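Local coordinates for tyrosine-protein phosphatase non-receptor type 18 (Homo sapiens, PDB 2OC3) that removes phosphate from phosphotyrosine in proteins as a non-receptor phosphatase, acting on autophosphorylated tyrosine kinases through the catalytic domain described here, at residues A[49-54]-A[72-77]; A[62-67]-A[88-93]; A[170-175]-A[208-213]. All coordinates share one frame; numbering follows the deposited sequence.

Interaction 1 (A[49-54]-A[72-77])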
loop_
_atom_site.group_PDB
_atom_site.type_symbol
_atom_site.label_atom_id
_atom_site.label_comp_id
_atom_site.label_asym_id
_atom_site.label_seq_id
_atom_site.Cartn_x
_atom_site.Cartn_y
_atom_site.Cartn_z
ATOM N N VAL A 49 18.005 13.540 -2.743
ATOM C CA VAL A 49 18.648 12.292 -2.316
ATOM C C VAL A 49 17.695 11.170 -2.735
ATOM O O VAL A 49 16.696 10.877 -2.054
ATOM C CB VAL A 49 18.944 12.292 -0.827
ATOM C CG1 VAL A 49 19.639 10.974 -0.400
ATOM C CG2 VAL A 49 19.816 13.543 -0.442
ATOM N N CYS A 50 17.999 10.560 -3.872
ATOM C CA CYS A 50 17.105 9.621 -4.523
ATOM C C CYS A 50 17.910 8.681 -5.366
ATOM O O CYS A 50 18.634 9.098 -6.295
ATOM C CB CYS A 50 16.095 10.354 -5.373
ATOM S SG CYS A 50 14.981 9.229 -6.261
ATOM N N SER A 51 17.902 7.398 -4.991
ATOM C CA SER A 51 18.620 6.381 -5.767
ATOM C C SER A 51 17.921 5.020 -5.739
ATOM O O SER A 51 17.021 4.807 -4.945
ATOM C CB SER A 51 20.067 6.249 -5.267
ATOM O OG SER A 51 20.153 5.882 -3.906
ATOM N N THR A 52 18.306 4.149 -6.668
ATOM C CA THR A 52 17.692 2.838 -6.843
ATOM C C THR A 52 18.790 1.753 -7.014
ATOM O O THR A 52 18.637 0.809 -7.827
ATOM C CB THR A 52 16.703 2.851 -8.029
ATOM O OG1 THR A 52 17.393 3.286 -9.218
ATOM C CG2 THR A 52 15.540 3.797 -7.755
ATOM N N VAL A 53 19.857 1.871 -6.222
ATOM C CA VAL A 53 21.040 0.997 -6.311
ATOM C C VAL A 53 20.634 -0.455 -5.980
ATOM O O VAL A 53 20.939 -1.392 -6.735
ATOM C CB VAL A 53 22.137 1.487 -5.308
ATOM C CG1 VAL A 53 23.294 0.485 -5.165
ATOM C CG2 VAL A 53 22.659 2.863 -5.725
ATOM N N ALA A 54 19.923 -0.659 -4.874
ATOM C CA ALA A 54 19.680 -2.012 -4.405
ATOM C C ALA A 54 18.822 -2.764 -5.420
ATOM O O ALA A 54 19.053 -3.944 -5.732
ATOM C CB ALA A 54 19.014 -1.991 -3.049
ATOM N N TYR A 72 13.007 3.217 -3.825
ATOM C CA TYR A 72 14.087 4.166 -3.534
ATOM C C TYR A 72 14.891 3.609 -2.387
ATOM O O TYR A 72 14.349 3.114 -1.407
ATOM C CB TYR A 72 13.507 5.498 -3.097
ATOM C CG TYR A 72 12.670 6.184 -4.177
ATOM C CD1 TYR A 72 13.114 6.179 -5.492
ATOM C CD2 TYR A 72 11.470 6.851 -3.884
ATOM C CE1 TYR A 72 12.413 6.811 -6.503
ATOM C CE2 TYR A 72 10.758 7.503 -4.934
ATOM C CZ TYR A 72 11.267 7.470 -6.219
ATOM O OH TYR A 72 10.605 8.055 -7.331
ATOM N N ASP A 73 16.207 3.658 -2.501
ATOM C CA ASP A 73 17.067 3.165 -1.416
ATOM C C ASP A 73 16.795 3.840 -0.082
ATOM O O ASP A 73 16.997 3.244 0.965
ATOM C CB ASP A 73 18.534 3.445 -1.771
ATOM C CG ASP A 73 19.022 2.682 -3.016
ATOM O OD1 ASP A 73 18.769 1.450 -3.108
ATOM O OD2 ASP A 73 19.685 3.294 -3.899
ATOM N N GLN A 74 16.430 5.111 -0.121
ATOM C CA GLN A 74 16.359 5.932 1.088
ATOM C C GLN A 74 15.321 5.465 2.113
ATOM O O GLN A 74 15.427 5.768 3.304
ATOM C CB GLN A 74 16.084 7.379 0.709
ATOM C CG GLN A 74 17.235 8.080 -0.003
ATOM C CD GLN A 74 17.566 7.537 -1.348
ATOM O OE1 GLN A 74 16.704 7.134 -2.143
ATOM N NE2 GLN A 74 18.902 7.564 -1.668
ATOM N N THR A 75 14.286 4.787 1.629
ATOM C CA THR A 75 13.136 4.383 2.427
ATOM C C THR A 75 12.850 2.877 2.191
ATOM O O THR A 75 11.799 2.399 2.611
ATOM C CB THR A 75 11.891 5.181 2.005
ATOM O OG1 THR A 75 11.680 4.965 0.607
ATOM C CG2 THR A 75 12.028 6.680 2.327
ATOM N N ARG A 76 13.728 2.123 1.527
ATOM C CA ARG A 76 13.397 0.740 1.207
ATOM C C ARG A 76 13.282 -0.118 2.451
ATOM O O ARG A 76 13.938 0.104 3.459
ATOM C CB ARG A 76 14.384 0.086 0.223
ATOM C CG ARG A 76 15.731 -0.241 0.778
ATOM C CD ARG A 76 16.586 -0.907 -0.289
ATOM N NE ARG A 76 17.860 -1.409 0.218
ATOM C CZ ARG A 76 18.152 -2.686 0.485
ATOM N NH1 ARG A 76 19.383 -2.990 0.919
ATOM N NH2 ARG A 76 17.271 -3.674 0.324
ATOM N N VAL A 77 12.459 -1.157 2.361
ATOM C CA VAL A 77 12.314 -2.140 3.434
ATOM C C VAL A 77 13.512 -3.065 3.383
ATOM O O VAL A 77 13.742 -3.730 2.392
ATOM C CB VAL A 77 11.010 -2.950 3.212
ATOM C CG1 VAL A 77 10.957 -4.105 4.230
ATOM C CG2 VAL A 77 9.798 -2.076 3.353
#
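D73 receives two successive backbone N-H groups, those of V53 and A54, on its carboxylate. This ties the loop before strand 76-78 to the short helix 53-56 near the surface of a classical protein tyrosine phosphatase domain. From D73, CB passes S51 OG at 3.6 Å. CG follows, turned to the side of its own backbone N (chi1 -64°), which aims the carboxylate at the helix start. D73 OD1 takes the N-H of A54, N to OD1 at 3.0 Å, on its syn lone pair in a nearly straight bond. OD2 is gripped twice. V53 N donates to the syn lone pair of D73 OD2 at 2.7 Å. S51 OG donates to the anti lone pair of D73 OD2 at 2.6 Å. With an alanine here, the N-H groups of V53 and A54 would probably lose their acceptor, and the S51 hydroxyl the oxygen it donates to. The backbones also pair, D73 N donating to S51 O. Q74 closes on S51 from the next position. Its OE1 accepts from S51 N, and Q74 NE2 donates to S51 OG at 3.1 Å. The A54 methyl rests over one face of the R76 guanidinium, whose charge is paired with D89. Y72 packs edge-to-face with W44 of helix 29-47. C50 makes a sulfur-aromatic contact with the same Y72 ring: SG lies 4.0 Å from the ring centroid, 32° off its normal.

Interaction 2 (A[62-67]-A[88-93])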
loop_
_atom_site.group_PDB
_atom_site.type_symbol
_atom_site.label_atom_id
_atom_site.label_comp_id
_atom_site.label_asym_id
_atom_site.label_seq_id
_atom_site.Cartn_x
_atom_site.Cartn_y
_atom_site.Cartn_z
ATOM N N ARG A 62 15.414 -9.737 -10.842
ATOM C CA ARG A 62 14.335 -10.692 -11.061
ATOM C C ARG A 62 13.227 -10.579 -10.013
ATOM O O ARG A 62 12.152 -11.182 -10.149
ATOM C CB ARG A 62 14.862 -12.128 -11.022
ATOM N N LYS A 63 13.542 -9.908 -8.915
ATOM C CA LYS A 63 12.585 -9.740 -7.812
ATOM C C LYS A 63 11.660 -8.545 -8.004
ATOM O O LYS A 63 10.824 -8.294 -7.128
ATOM C CB LYS A 63 13.318 -9.655 -6.469
ATOM C CG LYS A 63 14.242 -10.810 -6.178
ATOM C CD LYS A 63 15.052 -10.564 -4.933
ATOM C CE LYS A 63 16.131 -11.620 -4.669
ATOM N NZ LYS A 63 17.017 -11.155 -3.530
ATOM N N ASN A 64 11.799 -7.805 -9.102
ATOM C CA ASN A 64 10.937 -6.671 -9.438
ATOM C C ASN A 64 9.921 -7.091 -10.486
ATOM O O ASN A 64 10.290 -7.597 -11.531
ATOM C CB ASN A 64 11.778 -5.528 -9.990
ATOM C CG ASN A 64 12.808 -5.089 -8.988
ATOM O OD1 ASN A 64 12.527 -5.022 -7.796
ATOM N ND2 ASN A 64 14.056 -4.842 -9.456
ATOM N N ARG A 65 8.647 -6.809 -10.218
ATOM C CA ARG A 65 7.574 -7.122 -11.173
ATOM C C ARG A 65 7.678 -6.301 -12.444
ATOM O O ARG A 65 7.351 -6.817 -13.558
ATOM C CB ARG A 65 6.221 -6.934 -10.491
ATOM C CG ARG A 65 5.008 -7.272 -11.347
ATOM C CD ARG A 65 3.717 -7.260 -10.555
ATOM N NE ARG A 65 3.576 -8.426 -9.727
ATOM C CZ ARG A 65 3.185 -9.617 -10.145
ATOM N NH1 ARG A 65 2.936 -9.850 -11.442
ATOM N NH2 ARG A 65 3.076 -10.583 -9.269
ATOM N N TYR A 66 8.056 -5.037 -12.320
ATOM C CA TYR A 66 8.121 -4.070 -13.442
ATOM C C TYR A 66 9.526 -3.465 -13.495
ATOM O O TYR A 66 10.045 -3.016 -12.465
ATOM C CB TYR A 66 7.076 -2.994 -13.268
ATOM C CG TYR A 66 5.657 -3.537 -13.218
ATOM C CD1 TYR A 66 5.036 -4.002 -14.394
ATOM C CD2 TYR A 66 4.964 -3.614 -12.033
ATOM C CE1 TYR A 66 3.776 -4.514 -14.372
ATOM C CE2 TYR A 66 3.689 -4.093 -12.004
ATOM C CZ TYR A 66 3.101 -4.550 -13.163
ATOM O OH TYR A 66 1.809 -5.052 -13.108
ATOM N N LYS A 67 10.110 -3.380 -14.688
ATOM C CA LYS A 67 11.474 -2.826 -14.808
ATOM C C LYS A 67 11.563 -1.346 -14.435
ATOM O O LYS A 67 12.642 -0.854 -14.065
ATOM C CB LYS A 67 11.989 -3.038 -16.241
ATOM C CG LYS A 67 12.136 -4.509 -16.633
ATOM C CD LYS A 67 12.738 -4.641 -18.051
ATOM N N SER A 88 18.279 -12.971 1.340
ATOM C CA SER A 88 18.593 -11.597 0.935
ATOM C C SER A 88 17.780 -10.544 1.701
ATOM O O SER A 88 16.655 -10.803 2.159
ATOM C CB SER A 88 18.246 -11.461 -0.549
ATOM O OG SER A 88 18.092 -10.127 -1.007
ATOM N N ASP A 89 18.329 -9.347 1.826
ATOM C CA ASP A 89 17.604 -8.240 2.452
ATOM C C ASP A 89 16.578 -7.524 1.566
ATOM O O ASP A 89 15.878 -6.650 2.040
ATOM C CB ASP A 89 18.560 -7.231 3.079
ATOM C CG ASP A 89 19.279 -6.328 2.087
ATOM O OD1 ASP A 89 18.869 -6.173 0.925
ATOM O OD2 ASP A 89 20.315 -5.704 2.492
ATOM N N TYR A 90 16.475 -7.950 0.320
ATOM C CA TYR A 90 15.788 -7.172 -0.690
ATOM C C TYR A 90 14.316 -7.582 -0.896
ATOM O O TYR A 90 13.985 -8.744 -1.077
ATOM C CB TYR A 90 16.501 -7.217 -2.039
ATOM C CG TYR A 90 15.803 -6.372 -3.047
ATOM C CD1 TYR A 90 15.996 -4.986 -3.096
ATOM C CD2 TYR A 90 14.873 -6.922 -3.890
ATOM C CE1 TYR A 90 15.344 -4.181 -4.001
ATOM C CE2 TYR A 90 14.213 -6.103 -4.864
ATOM C CZ TYR A 90 14.448 -4.738 -4.895
ATOM O OH TYR A 90 13.838 -3.866 -5.774
ATOM N N ILE A 91 13.465 -6.557 -0.880
ATOM C CA ILE A 91 12.082 -6.665 -1.398
ATOM C C ILE A 91 11.732 -5.363 -2.078
ATOM O O ILE A 91 12.191 -4.281 -1.698
ATOM C CB ILE A 91 11.045 -7.027 -0.283
ATOM C CG1 ILE A 91 9.687 -7.383 -0.932
ATOM C CG2 ILE A 91 10.895 -5.916 0.717
ATOM C CD1 ILE A 91 8.740 -8.165 -0.030
ATOM N N ASN A 92 10.929 -5.450 -3.131
ATOM C CA ASN A 92 10.445 -4.243 -3.772
ATOM C C ASN A 92 9.347 -3.636 -2.919
ATOM O O ASN A 92 8.162 -3.970 -3.051
ATOM C CB ASN A 92 9.995 -4.492 -5.214
ATOM C CG ASN A 92 9.792 -3.211 -5.977
ATOM O OD1 ASN A 92 9.201 -2.276 -5.466
ATOM N ND2 ASN A 92 10.266 -3.179 -7.229
ATOM N N GLY A 93 9.758 -2.784 -1.982
ATOM C CA GLY A 93 8.836 -2.138 -1.062
ATOM C C GLY A 93 9.528 -1.017 -0.330
ATOM O O GLY A 93 10.756 -0.999 -0.178
HETATM O O HOH W 1 10.441 -8.159 -4.326
HETATM O O HOH W 2 15.025 -11.256 -1.357
#
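N64 OD1 accepts two hydrogen bonds of very different geometry. Y90 OH donates to N64 OD1 from 2.7 Å, in the carbonyl plane and on a lone pair. N92 ND2 donates to N64 OD1 from 3.0 Å but stands above that plane, 52° out of it. N64 CG stands beside its own backbone N (chi1 -59°), which brings OD1 across to both donors. The two bonds grip one oxygen and fix the rotation of the N64 amide. That amide is turned steeply to both partners, 76° from the Y90 ring and nearly perpendicular to the N92 amide. K63 runs along the edge of the Y90 ring in an extended chain, its CD 3.8 Å from Y90 CD2. Its NZ reaches Y90 O through a water. A second water joins the backbones, donating to K63 O at 2.8 Å and accepting from N92 N. S88 forms an ST turn, its OG accepting from Y90 N. K63 NZ is also bonded to N60, N92 ND2 donates to V69 O, and N92 OD1 accepts from R275. The segments carry the KNRY and DYIN sequences, family motifs of classical tyrosine phosphatases, and the Y66 hydroxyl bonds to S234, a probable substrate-binding residue. Strand 90-91 runs beside strand 76-78, where I91 touches V77, and I91 points away from 62-67 to pack on D118 and L122 of helix 116-125.

Interaction 3 (A[170-175]-A[208-213])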
loop_
_atom_site.group_PDB
_atom_site.type_symbol
_atom_site.label_atom_id
_atom_site.label_comp_id
_atom_site.label_asym_id
_atom_site.label_seq_id
_atom_site.Cartn_x
_atom_site.Cartn_y
_atom_site.Cartn_z
ATOM N N TRP A 170 -17.494 -11.089 2.488
ATOM C CA TRP A 170 -17.676 -9.889 1.698
ATOM C C TRP A 170 -18.244 -8.767 2.551
ATOM O O TRP A 170 -19.337 -8.904 3.115
ATOM C CB TRP A 170 -18.569 -10.137 0.488
ATOM C CG TRP A 170 -17.934 -10.996 -0.546
ATOM C CD1 TRP A 170 -17.809 -12.352 -0.531
ATOM C CD2 TRP A 170 -17.292 -10.557 -1.756
ATOM N NE1 TRP A 170 -17.151 -12.775 -1.645
ATOM C CE2 TRP A 170 -16.819 -11.696 -2.423
ATOM C CE3 TRP A 170 -17.095 -9.300 -2.342
ATOM C CZ2 TRP A 170 -16.140 -11.624 -3.644
ATOM C CZ3 TRP A 170 -16.438 -9.229 -3.558
ATOM C CH2 TRP A 170 -15.990 -10.379 -4.206
ATOM N N LEU A 171 -17.513 -7.664 2.717
ATOM C CA LEU A 171 -18.035 -6.531 3.502
ATOM C C LEU A 171 -19.076 -5.712 2.735
ATOM O O LEU A 171 -19.962 -5.076 3.322
ATOM C CB LEU A 171 -16.878 -5.617 3.942
ATOM C CG LEU A 171 -15.756 -6.319 4.722
ATOM C CD1 LEU A 171 -14.766 -5.266 5.226
ATOM C CD2 LEU A 171 -16.303 -7.177 5.885
ATOM N N ASN A 172 -18.903 -5.681 1.412
ATOM C CA ASN A 172 -19.802 -5.048 0.448
ATOM C C ASN A 172 -19.457 -5.642 -0.935
ATOM O O ASN A 172 -18.620 -6.549 -1.005
ATOM C CB ASN A 172 -19.697 -3.546 0.519
ATOM C CG ASN A 172 -18.312 -3.050 0.223
ATOM O OD1 ASN A 172 -17.724 -3.439 -0.769
ATOM N ND2 ASN A 172 -17.796 -2.161 1.068
ATOM N N GLU A 173 -20.095 -5.207 -2.016
ATOM C CA GLU A 173 -19.882 -5.909 -3.288
ATOM C C GLU A 173 -18.464 -5.804 -3.837
ATOM O O GLU A 173 -18.068 -6.560 -4.750
ATOM C CB GLU A 173 -20.886 -5.492 -4.381
ATOM C CG GLU A 173 -20.782 -4.087 -4.835
ATOM C CD GLU A 173 -21.730 -3.761 -5.995
ATOM O OE1 GLU A 173 -21.424 -4.131 -7.160
ATOM O OE2 GLU A 173 -22.775 -3.130 -5.732
ATOM N N ASP A 174 -17.676 -4.867 -3.285
ATOM C CA ASP A 174 -16.337 -4.604 -3.801
ATOM C C ASP A 174 -15.196 -5.016 -2.877
ATOM O O ASP A 174 -14.035 -4.922 -3.301
ATOM C CB ASP A 174 -16.200 -3.112 -4.110
ATOM C CG ASP A 174 -17.172 -2.682 -5.187
ATOM O OD1 ASP A 174 -17.162 -3.289 -6.273
ATOM O OD2 ASP A 174 -18.038 -1.809 -4.920
ATOM N N ILE A 175 -15.478 -5.442 -1.651
ATOM C CA ILE A 175 -14.414 -5.685 -0.670
ATOM C C ILE A 175 -14.564 -7.039 -0.001
ATOM O O ILE A 175 -15.639 -7.322 0.602
ATOM C CB ILE A 175 -14.413 -4.632 0.471
ATOM C CG1 ILE A 175 -14.365 -3.212 -0.073
ATOM C CG2 ILE A 175 -13.255 -4.859 1.429
ATOM C CD1 ILE A 175 -13.235 -2.825 -0.938
ATOM N N PRO A 208 -16.214 6.715 -4.053
ATOM C CA PRO A 208 -15.240 6.379 -3.004
ATOM C C PRO A 208 -15.759 5.511 -1.879
ATOM O O PRO A 208 -14.985 5.109 -0.991
ATOM C CB PRO A 208 -14.866 7.740 -2.400
ATOM C CG PRO A 208 -15.480 8.770 -3.267
ATOM C CD PRO A 208 -16.616 8.126 -3.984
ATOM N N ASP A 209 -17.068 5.265 -1.840
ATOM C CA ASP A 209 -17.667 4.710 -0.638
ATOM C C ASP A 209 -17.044 3.405 -0.188
ATOM O O ASP A 209 -16.769 3.209 0.962
ATOM C CB ASP A 209 -19.181 4.549 -0.833
ATOM C CG ASP A 209 -19.869 5.883 -1.066
ATOM O OD1 ASP A 209 -20.305 6.509 -0.079
ATOM O OD2 ASP A 209 -19.960 6.304 -2.242
ATOM N N HIS A 210 -16.880 2.477 -1.117
ATOM C CA HIS A 210 -16.455 1.139 -0.693
ATOM C C HIS A 210 -14.981 1.128 -0.315
ATOM O O HIS A 210 -14.576 0.401 0.594
ATOM C CB HIS A 210 -16.873 0.092 -1.729
ATOM C CG HIS A 210 -18.361 -0.071 -1.782
ATOM N ND1 HIS A 210 -19.026 -0.667 -2.831
ATOM C CD2 HIS A 210 -19.318 0.339 -0.914
ATOM C CE1 HIS A 210 -20.331 -0.623 -2.603
ATOM N NE2 HIS A 210 -20.540 -0.018 -1.447
ATOM N N MET A 211 -14.177 1.932 -0.984
ATOM C CA MET A 211 -12.782 2.090 -0.561
ATOM C C MET A 211 -12.709 2.688 0.840
ATOM O O MET A 211 -11.889 2.269 1.671
ATOM C CB MET A 211 -11.997 2.971 -1.525
ATOM C CG MET A 211 -10.555 3.185 -1.088
ATOM S SD MET A 211 -9.655 4.324 -2.194
ATOM C CE MET A 211 -10.588 5.826 -1.992
ATOM N N LEU A 212 -13.548 3.701 1.131
ATOM C CA LEU A 212 -13.572 4.238 2.499
ATOM C C LEU A 212 -13.937 3.155 3.521
ATOM O O LEU A 212 -13.368 3.097 4.618
ATOM C CB LEU A 212 -14.567 5.404 2.605
ATOM C CG LEU A 212 -14.016 6.717 2.131
ATOM C CD1 LEU A 212 -15.146 7.749 2.039
ATOM C CD2 LEU A 212 -12.923 7.210 3.106
ATOM N N ALA A 213 -14.922 2.318 3.186
ATOM C CA ALA A 213 -15.335 1.191 4.030
ATOM C C ALA A 213 -14.139 0.268 4.297
ATOM O O ALA A 213 -13.939 -0.228 5.395
ATOM C CB ALA A 213 -16.466 0.411 3.360
#
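H210, in the first turn of helix 209-222, lays its imidazole against the beta hairpin turn that joins antiparallel strands 161-170 and 175-184. The turn is type I, from N172 to I175, and L171 N donates to I175 O at its base. H210 carries the contact, with N172 and I175 next. The N172 amide stacks on one face of the H210 ring, the two planes 21° apart. N172 CG lies 3.6 Å above the H210 ring plane, offset toward the rim. N172 CB adds a CH-pi contact, 4.1 Å from the H210 ring centroid and nearly over its middle. N172 CG sits between its own backbone N and carbonyl carbon (chi1 60°), which folds the amide back over its turn. There N172 OD1 accepts from D174 N at 2.9 Å, in the carbonyl plane. This is an Asx turn, and it holds the amide fixed as the ring's stacking partner.

The edge of the ring is used as well. H210 ND1 donates to D174 OD2 at 2.6 Å in an almost straight bond, 174° at the hydrogen. The acceptor lies in the ring plane, and OD2 offers its anti lone pair. The carboxylate would probably favour a protonated, positive imidazole. The other oxygen, D174 OD1, is bonded to S198. Face and edge together set the rotation of the imidazole.

I175 is buried. It brings CG1 to 3.7 Å from the H210 backbone O, and its side chain also packs on L194 and Y196 of strand 187-196. The contact thus joins the end of a long hairpin to a helix flanking the main sheet. One turn of helix beyond H210, the A213 methyl meets the same N172 amide, A213 CB to N172 ND2 at 3.7 Å.

Interactions 1 and 2 form one connected region, their centres about 12 Å apart. The salt bridge between them runs from R76 NH2 to D89 OD1 at 3.0 Å. V77 N probably donates to G93 O, and the V77 and I91 side chains pack. Their segments alternate along the chain. Both lie near the catalytic site. The N92 side chain is about 10 Å from that of C233, the predicted nucleophile, and the Y72 side chain is about 8 Å from that of C237, which probably binds substrate. Interaction 3 is on the opposite side of the chain's centre, about 34 Å from interaction 1 and 30 Å from interaction 2, centre to centre. It touches neither.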